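PrgZ (Enterococcus faecalis, PDB 4FAJ) binds peptide pheromone as an extracellular, membrane-anchored receptor of the solute-binding protein family 5, and probably serves peptide uptake. Local coordinates at residues Q264-M269 and D556-R561; A238-N243 and S256-Y261; V61-A66 and K271-V276; Y95-K100 and L547-G552. One frame throughout, in Å; residues are numbered along the deposited sequence. Where two conformers were deposited one is given.

Contact 1: Q264-M269 and D556-R561; sequences QKDVSM and DYKKMR. With ZN (zinc ion), chain E.
Lys559 and Asp266 lie side by side and point the same way, joined by a salt bridge of 2.6 Å from Lys559 NZ to Asp266 OD2. The ammonium comes from above the carboxylate plane, 54° out of it. The same oxygen is a zinc ligand, with Asp266 OD2 2.0 Å from the ion, so metal and lysine both grip one carboxylate oxygen and should draw negative charge toward it. Farther along, the Val267 side chain crosses that of Lys558 at about a right angle, and Val267 CA makes a CA-H...O contact with Lys558 O. Met269 CG packs 3.8 Å from Met560 CG; the Met269 chain is bent at chi2 and chi3, which keeps its SD and CE beside the extended Met560 chain. Two waters fill the seam between the backbones. One donates to Asp266 O and bonds to Ser268 OG; the other accepts from Met269 N and donates to both Lys558 O and Met560 O, the last at 2.6 Å from water 2. In the second shell, a type I turn from Tyr557 to Met560 presents the two lysines, and Asp556 OD1 receives Lys558 N at 3.0 Å in an Asx turn. Lys558 NZ bonds to Asp263 and Tyr261 OH. Asp263 also binds the metal, and the whole is a two-aspartate zinc site on a loop, with Lys558 and Lys559 of the C-terminal tail bonded to its two aspartates.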
# COMPACT_ATOMS: atom_id res chain seq x y z
N GLN A 264 -2.70 1.46 -27.25
CA GLN A 264 -2.93 2.90 -27.36
C GLN A 264 -4.31 3.27 -27.94
O GLN A 264 -4.86 4.32 -27.62
CB GLN A 264 -1.81 3.57 -28.18
CG GLN A 264 -1.77 3.21 -29.67
CD GLN A 264 -2.80 3.97 -30.50
OE1 GLN A 264 -3.14 5.12 -30.21
NE2 GLN A 264 -3.31 3.33 -31.56
N LYS A 265 -4.87 2.39 -28.78
CA LYS A 265 -6.20 2.63 -29.37
C LYS A 265 -7.32 2.82 -28.32
O LYS A 265 -8.33 3.47 -28.61
CB LYS A 265 -6.56 1.50 -30.35
CG LYS A 265 -7.08 0.22 -29.68
CD LYS A 265 -7.46 -0.84 -30.73
CE LYS A 265 -7.89 -2.14 -30.06
NZ LYS A 265 -6.79 -2.73 -29.25
N ASP A 266 -7.15 2.26 -27.13
CA ASP A 266 -8.13 2.41 -26.04
C ASP A 266 -7.97 3.68 -25.19
O ASP A 266 -8.81 3.97 -24.34
CB ASP A 266 -8.03 1.21 -25.09
CG ASP A 266 -8.75 -0.02 -25.60
OD1 ASP A 266 -9.24 -0.02 -26.75
OD2 ASP A 266 -8.82 -1.00 -24.84
N VAL A 267 -6.88 4.42 -25.40
CA VAL A 267 -6.55 5.57 -24.57
C VAL A 267 -7.01 6.87 -25.22
O VAL A 267 -6.58 7.20 -26.33
CB VAL A 267 -5.02 5.60 -24.30
CG1 VAL A 267 -4.64 6.72 -23.34
CG2 VAL A 267 -4.58 4.26 -23.72
N SER A 268 -7.87 7.62 -24.53
CA SER A 268 -8.38 8.90 -25.05
C SER A 268 -7.65 10.12 -24.52
O SER A 268 -7.59 11.13 -25.20
CB SER A 268 -9.87 9.07 -24.73
OG SER A 268 -10.63 7.98 -25.22
N MET A 269 -7.15 10.07 -23.28
CA MET A 269 -6.57 11.26 -22.68
C MET A 269 -5.24 11.63 -23.35
O MET A 269 -4.39 10.77 -23.56
CB MET A 269 -6.36 11.06 -21.17
CG MET A 269 -7.65 10.85 -20.39
SD MET A 269 -8.76 12.27 -20.40
CE MET A 269 -7.88 13.44 -19.37
N ASP A 556 -6.83 3.59 -12.14
CA ASP A 556 -6.40 3.26 -13.49
C ASP A 556 -7.09 4.22 -14.46
O ASP A 556 -8.31 4.19 -14.63
CB ASP A 556 -6.75 1.81 -13.83
CG ASP A 556 -6.19 1.37 -15.18
OD1 ASP A 556 -5.59 2.21 -15.89
OD2 ASP A 556 -6.33 0.18 -15.52
N TYR A 557 -6.29 5.09 -15.06
CA TYR A 557 -6.79 6.13 -15.95
C TYR A 557 -6.74 5.73 -17.44
O TYR A 557 -7.03 6.55 -18.31
CB TYR A 557 -5.96 7.39 -15.75
CG TYR A 557 -5.91 7.87 -14.32
CD1 TYR A 557 -7.06 8.27 -13.66
CD2 TYR A 557 -4.70 7.95 -13.63
CE1 TYR A 557 -7.01 8.73 -12.34
CE2 TYR A 557 -4.64 8.40 -12.33
CZ TYR A 557 -5.81 8.80 -11.69
OH TYR A 557 -5.75 9.25 -10.39
N LYS A 558 -6.37 4.48 -17.72
CA LYS A 558 -6.14 4.03 -19.09
C LYS A 558 -7.27 4.42 -20.05
O LYS A 558 -7.02 4.94 -21.13
CB LYS A 558 -5.95 2.51 -19.13
CG LYS A 558 -5.88 1.92 -20.55
CD LYS A 558 -5.51 0.42 -20.52
CE LYS A 558 -5.72 -0.21 -21.87
NZ LYS A 558 -5.51 -1.68 -21.82
N LYS A 559 -8.51 4.16 -19.65
CA LYS A 559 -9.66 4.36 -20.52
C LYS A 559 -10.44 5.63 -20.16
O LYS A 559 -11.55 5.86 -20.65
CB LYS A 559 -10.58 3.13 -20.49
CG LYS A 559 -9.96 1.89 -21.12
CD LYS A 559 -10.99 0.74 -21.19
CE LYS A 559 -10.34 -0.64 -21.40
NZ LYS A 559 -10.43 -1.12 -22.82
N MET A 560 -9.84 6.48 -19.32
CA MET A 560 -10.44 7.76 -18.92
C MET A 560 -10.76 8.62 -20.15
O MET A 560 -10.01 8.62 -21.12
CB MET A 560 -9.46 8.52 -18.02
CG MET A 560 -9.90 9.89 -17.54
SD MET A 560 -8.65 10.61 -16.44
CE MET A 560 -9.44 12.16 -16.04
N ARG A 561 -11.88 9.33 -20.09
CA ARG A 561 -12.22 10.33 -21.12
C ARG A 561 -13.04 11.48 -20.55
O ARG A 561 -13.64 11.36 -19.48
CB ARG A 561 -12.96 9.68 -22.29
CG ARG A 561 -14.38 9.23 -21.97
CD ARG A 561 -15.03 8.55 -23.16
NE ARG A 561 -16.48 8.47 -22.99
CZ ARG A 561 -17.13 7.50 -22.36
NH1 ARG A 561 -16.48 6.47 -21.83
NH2 ARG A 561 -18.46 7.54 -22.26
ZN ZN E . -7.91 -2.73 -24.96
O HOH W 1 -10.67 5.69 -23.89
O HOH W 2 -7.71 7.56 -21.64

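Contact 2: A238-N243 and S256-Y261; sequences AFNLTN and SKNKEY
Asn240 and Ser256 face each other as an antiparallel hydrogen-bonded pair: Asn240 N gives to Ser256 O at 2.6 Å, and Ser256 N returns a bond to Asn240 O at 2.9 Å. Next to it, Phe239 and Lys257 form a non-hydrogen-bonded pair, with the Phe239 ring turning its edge to the Ser256-Lys257 peptide. Beyond the strand end, Asn258 N reaches Ala238 O at 3.0 Å; that carbonyl also accepts from water 3, which donates its other proton to Asn258 O. This is the open end of the beta hairpin of strands 239-243 and 252-257, whose other end carries a classic bulge where Thr242 and Asn243 both face Thr254. On the face bearing Asn240 and Ser256, Thr242 OG1 and Ser256 OG share a hydrogen bond of 2.9 Å; Thr242 OG1 sits between its backbone N and carbonyl carbon (chi1 50°), which turns it to the serine. The Asn240 and Asn258 side chains cross at about a right angle, their amide planes 38° apart, and are linked through water 4, which accepts from Asn240 ND2 and donates to Asn258 OD1. Water 5 joins Asn240 ND2 to Lys257 O. Asn258 OD1 also takes Glu260 N in an Asx turn, while its ND2 is held by Gly237 O. Ala238 CA lies over one face of the Tyr261 ring, 3.9 Å from its centroid, a CH-pi contact; Tyr261 OH bonds to Glu92.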
# COMPACT_ATOMS: atom_id res chain seq x y z
N ALA A 238 0.23 3.01 -20.49
CA ALA A 238 -0.74 3.80 -21.24
C ALA A 238 -0.28 5.24 -21.44
O ALA A 238 -0.59 5.87 -22.46
CB ALA A 238 -2.09 3.78 -20.52
N PHE A 239 0.46 5.76 -20.46
CA PHE A 239 0.98 7.11 -20.49
C PHE A 239 2.48 7.11 -20.27
O PHE A 239 3.03 6.16 -19.74
CB PHE A 239 0.29 7.94 -19.41
CG PHE A 239 -1.20 7.94 -19.54
CD1 PHE A 239 -1.84 8.86 -20.35
CD2 PHE A 239 -1.96 7.00 -18.85
CE1 PHE A 239 -3.23 8.85 -20.49
CE2 PHE A 239 -3.33 6.99 -18.97
CZ PHE A 239 -3.97 7.91 -19.80
N ASN A 240 3.14 8.17 -20.73
CA ASN A 240 4.55 8.43 -20.45
C ASN A 240 4.64 9.49 -19.36
O ASN A 240 3.77 10.34 -19.26
CB ASN A 240 5.27 8.99 -21.68
CG ASN A 240 5.48 7.97 -22.77
OD1 ASN A 240 5.58 6.77 -22.52
ND2 ASN A 240 5.57 8.45 -24.01
N LEU A 241 5.68 9.45 -18.54
CA LEU A 241 5.89 10.52 -17.56
C LEU A 241 6.65 11.63 -18.27
O LEU A 241 7.81 11.44 -18.64
CB LEU A 241 6.67 10.02 -16.35
CG LEU A 241 6.98 11.06 -15.26
CD1 LEU A 241 5.71 11.57 -14.60
CD2 LEU A 241 7.93 10.48 -14.22
N THR A 242 5.98 12.76 -18.51
CA THR A 242 6.56 13.85 -19.32
C THR A 242 7.03 15.06 -18.51
O THR A 242 7.80 15.87 -19.01
CB THR A 242 5.59 14.29 -20.45
OG1 THR A 242 4.29 14.55 -19.91
CG2 THR A 242 5.47 13.20 -21.52
N ASN A 243 6.58 15.19 -17.26
CA ASN A 243 6.99 16.32 -16.40
C ASN A 243 7.02 15.91 -14.94
O ASN A 243 5.98 15.61 -14.36
CB ASN A 243 6.02 17.49 -16.59
CG ASN A 243 6.58 18.81 -16.09
OD1 ASN A 243 7.43 18.85 -15.21
ND2 ASN A 243 6.09 19.91 -16.67
N SER A 256 1.49 11.86 -20.18
CA SER A 256 0.94 12.10 -21.51
C SER A 256 0.79 10.77 -22.26
O SER A 256 1.57 9.84 -22.03
CB SER A 256 1.88 13.03 -22.29
OG SER A 256 2.02 14.27 -21.63
N LYS A 257 -0.17 10.70 -23.16
CA LYS A 257 -0.43 9.45 -23.87
C LYS A 257 0.84 8.90 -24.53
O LYS A 257 1.55 9.61 -25.23
CB LYS A 257 -1.52 9.63 -24.93
CG LYS A 257 -1.82 8.33 -25.68
CD LYS A 257 -3.01 8.47 -26.63
CE LYS A 257 -3.02 7.34 -27.65
NZ LYS A 257 -4.37 7.11 -28.25
N ASN A 258 1.10 7.61 -24.29
CA ASN A 258 2.21 6.87 -24.88
C ASN A 258 1.77 6.23 -26.20
O ASN A 258 1.10 5.20 -26.20
CB ASN A 258 2.68 5.78 -23.90
CG ASN A 258 3.77 4.89 -24.47
OD1 ASN A 258 4.32 5.15 -25.55
ND2 ASN A 258 4.11 3.85 -23.73
N LYS A 259 2.17 6.84 -27.31
CA LYS A 259 1.77 6.36 -28.63
C LYS A 259 2.40 5.02 -29.00
O LYS A 259 1.92 4.37 -29.93
CB LYS A 259 2.07 7.42 -29.70
CG LYS A 259 1.16 8.64 -29.60
CD LYS A 259 0.82 9.20 -30.98
CE LYS A 259 -0.32 10.22 -30.92
NZ LYS A 259 0.13 11.54 -30.40
N GLU A 260 3.43 4.60 -28.27
CA GLU A 260 4.07 3.29 -28.49
C GLU A 260 3.45 2.17 -27.64
O GLU A 260 3.89 1.02 -27.72
CB GLU A 260 5.58 3.38 -28.20
CG GLU A 260 6.35 4.24 -29.18
CD GLU A 260 6.41 3.63 -30.58
OE1 GLU A 260 6.56 2.39 -30.71
OE2 GLU A 260 6.32 4.41 -31.55
N TYR A 261 2.46 2.50 -26.83
CA TYR A 261 1.76 1.52 -26.00
C TYR A 261 0.95 0.56 -26.88
O TYR A 261 0.28 0.99 -27.82
CB TYR A 261 0.84 2.25 -25.03
CG TYR A 261 -0.01 1.36 -24.16
CD1 TYR A 261 0.55 0.34 -23.40
CD2 TYR A 261 -1.40 1.54 -24.08
CE1 TYR A 261 -0.24 -0.48 -22.60
CE2 TYR A 261 -2.19 0.73 -23.29
CZ TYR A 261 -1.62 -0.28 -22.55
OH TYR A 261 -2.42 -1.08 -21.76
O HOH W 3 -1.51 5.03 -25.01
O HOH W 4 6.60 6.47 -26.38
O HOH W 5 4.00 10.76 -24.42

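Contact 3: V61-A66 and K271-V276; sequences VATLTA and KINFQV
Strands 61-66 and 271-276 pair in parallel, in register from Val61 with Lys271 to Ala66 with Val276, at one margin of a four-stranded mixed sheet. Strand 61-66 is outermost there, and strand 271-276 has the antiparallel strand 252-257 on its other flank. The two directions differ by 36°. Hydrogen bonds run from one strand to the other in turn: Asn273 N to Ala62 O at 2.8 Å, Leu64 N to Asn273 O at 2.9 Å, Gln275 N to Leu64 O, and Ala66 N to Gln275 O. At the Val61 end, the bond from Ala62 N to Lys271 O is weak.

On the buried face, Leu64 and Phe274 sit together, with Ile272 two residues back along the strand from Phe274. Leu64 CG lies beside its backbone N (chi1 -52°), which carries CD1 to 3.7 Å from Ile272 CG2. The Phe274 ring meets Trp253 of strand 252-257 with their planes about 15° apart, while Tyr557 packs against Leu64. The other face carries Val61, Lys271, Thr63, Asn273, Thr65 and Gln275; here the backbone of Thr65 comes close to its partner, its CA making a CA-H...O contact with Gln275 O. Farther along, Gln275 folds back on its own strand, its NE2 donating to Val276 O at 2.9 Å within the amide plane.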
# COMPACT_ATOMS: atom_id res chain seq x y z
N VAL A 61 -8.10 16.44 -21.42
CA VAL A 61 -7.10 16.78 -20.41
C VAL A 61 -7.80 16.95 -19.07
O VAL A 61 -8.96 17.34 -19.01
CB VAL A 61 -6.33 18.07 -20.78
CG1 VAL A 61 -5.47 18.55 -19.62
CG2 VAL A 61 -5.47 17.84 -22.02
N ALA A 62 -7.09 16.63 -17.99
CA ALA A 62 -7.63 16.79 -16.64
C ALA A 62 -6.51 17.11 -15.68
O ALA A 62 -5.34 16.81 -15.96
CB ALA A 62 -8.34 15.52 -16.17
N THR A 63 -6.88 17.71 -14.55
CA THR A 63 -5.98 17.92 -13.44
C THR A 63 -6.59 17.24 -12.21
O THR A 63 -7.68 17.61 -11.77
CB THR A 63 -5.74 19.42 -13.19
OG1 THR A 63 -5.18 20.00 -14.37
CG2 THR A 63 -4.78 19.62 -12.02
N LEU A 64 -5.88 16.25 -11.70
CA LEU A 64 -6.34 15.43 -10.58
C LEU A 64 -5.43 15.66 -9.37
O LEU A 64 -4.50 16.45 -9.44
CB LEU A 64 -6.34 13.95 -10.97
CG LEU A 64 -7.09 13.58 -12.27
CD1 LEU A 64 -6.97 12.08 -12.55
CD2 LEU A 64 -8.56 13.99 -12.22
N THR A 65 -5.71 14.97 -8.27
CA THR A 65 -5.00 15.24 -7.03
C THR A 65 -4.25 14.02 -6.51
O THR A 65 -4.55 12.88 -6.88
CB THR A 65 -5.96 15.75 -5.93
OG1 THR A 65 -6.90 14.73 -5.59
CG2 THR A 65 -6.70 16.98 -6.41
N ALA A 66 -3.30 14.29 -5.62
CA ALA A 66 -2.46 13.27 -5.00
C ALA A 66 -2.24 13.69 -3.56
O ALA A 66 -2.33 14.89 -3.25
CB ALA A 66 -1.12 13.16 -5.74
N LYS A 271 -3.32 14.20 -21.97
CA LYS A 271 -2.50 14.30 -20.77
C LYS A 271 -3.35 14.47 -19.53
O LYS A 271 -4.50 14.93 -19.58
CB LYS A 271 -1.47 15.43 -20.86
CG LYS A 271 -2.01 16.76 -21.29
CD LYS A 271 -0.98 17.90 -21.08
CE LYS A 271 -1.31 18.71 -19.82
NZ LYS A 271 -0.21 19.58 -19.30
N ILE A 272 -2.75 14.08 -18.41
CA ILE A 272 -3.35 14.22 -17.10
C ILE A 272 -2.30 14.87 -16.21
O ILE A 272 -1.16 14.41 -16.16
CB ILE A 272 -3.76 12.84 -16.52
CG1 ILE A 272 -4.48 11.99 -17.56
CG2 ILE A 272 -4.62 13.04 -15.28
CD1 ILE A 272 -4.83 10.59 -17.09
N ASN A 273 -2.70 15.97 -15.57
CA ASN A 273 -1.86 16.68 -14.60
C ASN A 273 -2.20 16.25 -13.18
O ASN A 273 -3.33 15.85 -12.91
CB ASN A 273 -2.07 18.20 -14.74
CG ASN A 273 -1.84 18.69 -16.16
OD1 ASN A 273 -2.77 19.16 -16.83
ND2 ASN A 273 -0.62 18.56 -16.63
N PHE A 274 -1.22 16.29 -12.28
CA PHE A 274 -1.46 15.95 -10.88
C PHE A 274 -0.96 17.07 -9.97
O PHE A 274 0.08 17.67 -10.26
CB PHE A 274 -0.79 14.63 -10.51
CG PHE A 274 -1.35 13.45 -11.26
CD1 PHE A 274 -2.36 12.67 -10.71
CD2 PHE A 274 -0.90 13.15 -12.54
CE1 PHE A 274 -2.90 11.60 -11.41
CE2 PHE A 274 -1.43 12.07 -13.24
CZ PHE A 274 -2.45 11.30 -12.67
N GLN A 275 -1.71 17.34 -8.91
CA GLN A 275 -1.37 18.36 -7.92
C GLN A 275 -1.53 17.77 -6.52
O GLN A 275 -2.58 17.24 -6.19
CB GLN A 275 -2.30 19.57 -8.07
CG GLN A 275 -2.26 20.55 -6.91
CD GLN A 275 -0.99 21.34 -6.86
OE1 GLN A 275 -0.69 22.08 -7.79
NE2 GLN A 275 -0.22 21.19 -5.78
N VAL A 276 -0.50 17.89 -5.68
CA VAL A 276 -0.59 17.43 -4.30
C VAL A 276 -1.51 18.38 -3.53
O VAL A 276 -1.37 19.60 -3.64
CB VAL A 276 0.79 17.33 -3.61
CG1 VAL A 276 0.63 16.93 -2.15
CG2 VAL A 276 1.68 16.32 -4.32

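Contact 4: Y95-K100 and L547-G552; sequences YRLDEK and LMHSIG
Leu97 packs against His549 and Ile551 where the end of strand 95-97, half of a two-stranded antiparallel sheet with 103-105, meets the segment that follows strand 547-548, itself paired with 555-556. The join is one of side chains and waters between two small beta units, with no direct hydrogen bond between the segments. Before the touching part, Arg96 turns to salt bridges with Glu92 and Asp556. Leu97 then makes the main apolar contacts. Its CB is 3.6 Å from His549 CE1, and its CD1 lies over one face of the imidazole, offset toward the rim; the same methyl carbon is 4.0 Å from Ile551 CG1, the two side chains crossing at about a right angle. Leu97 O accepts from water 6, which is also bonded to His549 NE2 at 2.8 Å. Because ND1 of the ring is held by Asn101 OD1, both imidazole nitrogens have partners and the ring rotation is fixed.

At Asp98 the backbone, rather than the side chain, does the touching: its carbonyl meets the edge of the imidazole in the ring plane, with Asp98 O 3.3 Å from His549 CE1. The carboxylate closes an Asx turn, Asp98 OD1 taking Lys100 N at 2.9 Å. This turn carries Glu99 past Leu547, whose CD2 packs against the backbone, 3.8 Å from Leu97 O and close to Glu99 N. Glu99 N is buried here and has no polar partner in the model. Leu547 CD1, the other methyl carbon, lies 4.1 Å from Glu99 CB.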
# COMPACT_ATOMS: atom_id res chain seq x y z
N TYR A 95 -0.33 -8.75 -15.90
CA TYR A 95 -1.77 -8.65 -15.67
C TYR A 95 -2.13 -7.27 -15.07
O TYR A 95 -1.28 -6.58 -14.48
CB TYR A 95 -2.27 -9.81 -14.77
CG TYR A 95 -1.91 -11.13 -15.36
CD1 TYR A 95 -2.73 -11.73 -16.31
CD2 TYR A 95 -0.70 -11.75 -15.07
CE1 TYR A 95 -2.38 -12.91 -16.91
CE2 TYR A 95 -0.34 -12.94 -15.67
CZ TYR A 95 -1.18 -13.51 -16.59
OH TYR A 95 -0.83 -14.68 -17.21
N ARG A 96 -3.38 -6.89 -15.28
CA ARG A 96 -3.95 -5.61 -14.83
C ARG A 96 -5.34 -5.91 -14.26
O ARG A 96 -6.11 -6.66 -14.88
CB ARG A 96 -4.08 -4.65 -16.01
CG ARG A 96 -4.65 -3.27 -15.66
CD ARG A 96 -5.10 -2.54 -16.91
NE ARG A 96 -3.99 -2.15 -17.79
CZ ARG A 96 -3.21 -1.08 -17.63
NH1 ARG A 96 -3.40 -0.24 -16.61
NH2 ARG A 96 -2.25 -0.83 -18.51
N LEU A 97 -5.66 -5.34 -13.10
CA LEU A 97 -6.96 -5.58 -12.47
C LEU A 97 -8.10 -4.98 -13.27
O LEU A 97 -8.01 -3.87 -13.81
CB LEU A 97 -6.99 -5.03 -11.03
CG LEU A 97 -6.03 -5.65 -10.02
CD1 LEU A 97 -6.43 -5.17 -8.61
CD2 LEU A 97 -5.94 -7.18 -10.08
N ASP A 98 -9.19 -5.74 -13.35
CA ASP A 98 -10.42 -5.26 -13.97
C ASP A 98 -11.31 -4.59 -12.92
O ASP A 98 -10.93 -4.47 -11.75
CB ASP A 98 -11.17 -6.39 -14.70
CG ASP A 98 -11.68 -7.49 -13.77
OD1 ASP A 98 -11.74 -7.29 -12.53
OD2 ASP A 98 -12.02 -8.58 -14.30
N GLU A 99 -12.49 -4.16 -13.34
CA GLU A 99 -13.43 -3.46 -12.48
C GLU A 99 -13.86 -4.25 -11.23
O GLU A 99 -14.35 -3.67 -10.26
CB GLU A 99 -14.65 -2.98 -13.29
CG GLU A 99 -15.55 -4.08 -13.89
CD GLU A 99 -14.99 -4.70 -15.17
OE1 GLU A 99 -13.85 -4.36 -15.57
OE2 GLU A 99 -15.72 -5.53 -15.78
N LYS A 100 -13.67 -5.56 -11.26
CA LYS A 100 -13.97 -6.43 -10.12
C LYS A 100 -12.72 -6.83 -9.36
O LYS A 100 -12.75 -7.76 -8.56
CB LYS A 100 -14.72 -7.68 -10.60
CG LYS A 100 -16.06 -7.35 -11.23
CD LYS A 100 -16.89 -8.60 -11.49
CE LYS A 100 -18.37 -8.27 -11.56
NZ LYS A 100 -18.67 -7.24 -12.61
N LEU A 547 -11.13 3.78 -13.51
CA LEU A 547 -11.28 2.57 -12.69
C LEU A 547 -10.68 2.86 -11.30
O LEU A 547 -9.53 3.28 -11.20
CB LEU A 547 -10.56 1.40 -13.35
CG LEU A 547 -11.33 0.12 -13.56
CD1 LEU A 547 -12.56 0.39 -14.44
CD2 LEU A 547 -10.43 -0.94 -14.20
N MET A 548 -11.46 2.66 -10.25
CA MET A 548 -11.00 2.86 -8.88
C MET A 548 -10.98 1.50 -8.17
O MET A 548 -11.96 0.77 -8.23
CB MET A 548 -11.94 3.82 -8.15
CG MET A 548 -11.47 4.25 -6.77
SD MET A 548 -12.63 5.40 -5.97
CE MET A 548 -11.67 5.89 -4.56
N HIS A 549 -9.86 1.15 -7.53
CA HIS A 549 -9.69 -0.17 -6.92
C HIS A 549 -9.59 -0.04 -5.40
O HIS A 549 -8.86 0.82 -4.89
CB HIS A 549 -8.41 -0.84 -7.44
CG HIS A 549 -8.40 -1.06 -8.93
ND1 HIS A 549 -9.18 -2.02 -9.54
CD2 HIS A 549 -7.69 -0.47 -9.91
CE1 HIS A 549 -8.96 -2.00 -10.84
NE2 HIS A 549 -8.05 -1.08 -11.10
N SER A 550 -10.31 -0.89 -4.67
CA SER A 550 -10.20 -0.95 -3.20
C SER A 550 -8.94 -1.73 -2.72
O SER A 550 -8.57 -1.67 -1.54
CB SER A 550 -11.45 -1.56 -2.59
OG SER A 550 -11.67 -2.85 -3.12
N ILE A 551 -8.31 -2.45 -3.64
CA ILE A 551 -7.02 -3.11 -3.41
C ILE A 551 -6.01 -2.72 -4.51
O ILE A 551 -6.39 -2.38 -5.63
CB ILE A 551 -7.14 -4.67 -3.39
CG1 ILE A 551 -7.53 -5.23 -4.76
CG2 ILE A 551 -8.13 -5.14 -2.34
CD1 ILE A 551 -7.59 -6.77 -4.80
N GLY A 552 -4.73 -2.79 -4.18
CA GLY A 552 -3.65 -2.50 -5.13
C GLY A 552 -3.59 -1.02 -5.48
O GLY A 552 -4.01 -0.16 -4.70
O HOH W 6 -6.69 -1.45 -13.48
O HOH W 7 -12.92 -1.62 -9.00

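Overall arrangement
Contacts 2 and 3 belong to one mixed sheet, in which strands 252-257 and 271-276 are neighbours; their centres are 14 Å apart. Lys257 NZ ties contact 2 to the 264-269 loop of contact 1 through Gln264 O and Val267 O, and the C-terminal tail meets the sheet where Met560 CE lies 3.5 Å from Ala62 CB of contact 3. Through Asp556, contact 1 also reaches contact 4, by a salt bridge to Arg96 and a backbone bond to Leu547. The side chain of Tyr261 in contact 2 stands about 7 Å from the zinc ion bound in contact 1, whereas that of Leu547 in contact 4 is about 11 Å from it. Contacts 3 and 4 do not touch, their nearest atoms being about 9 Å apart.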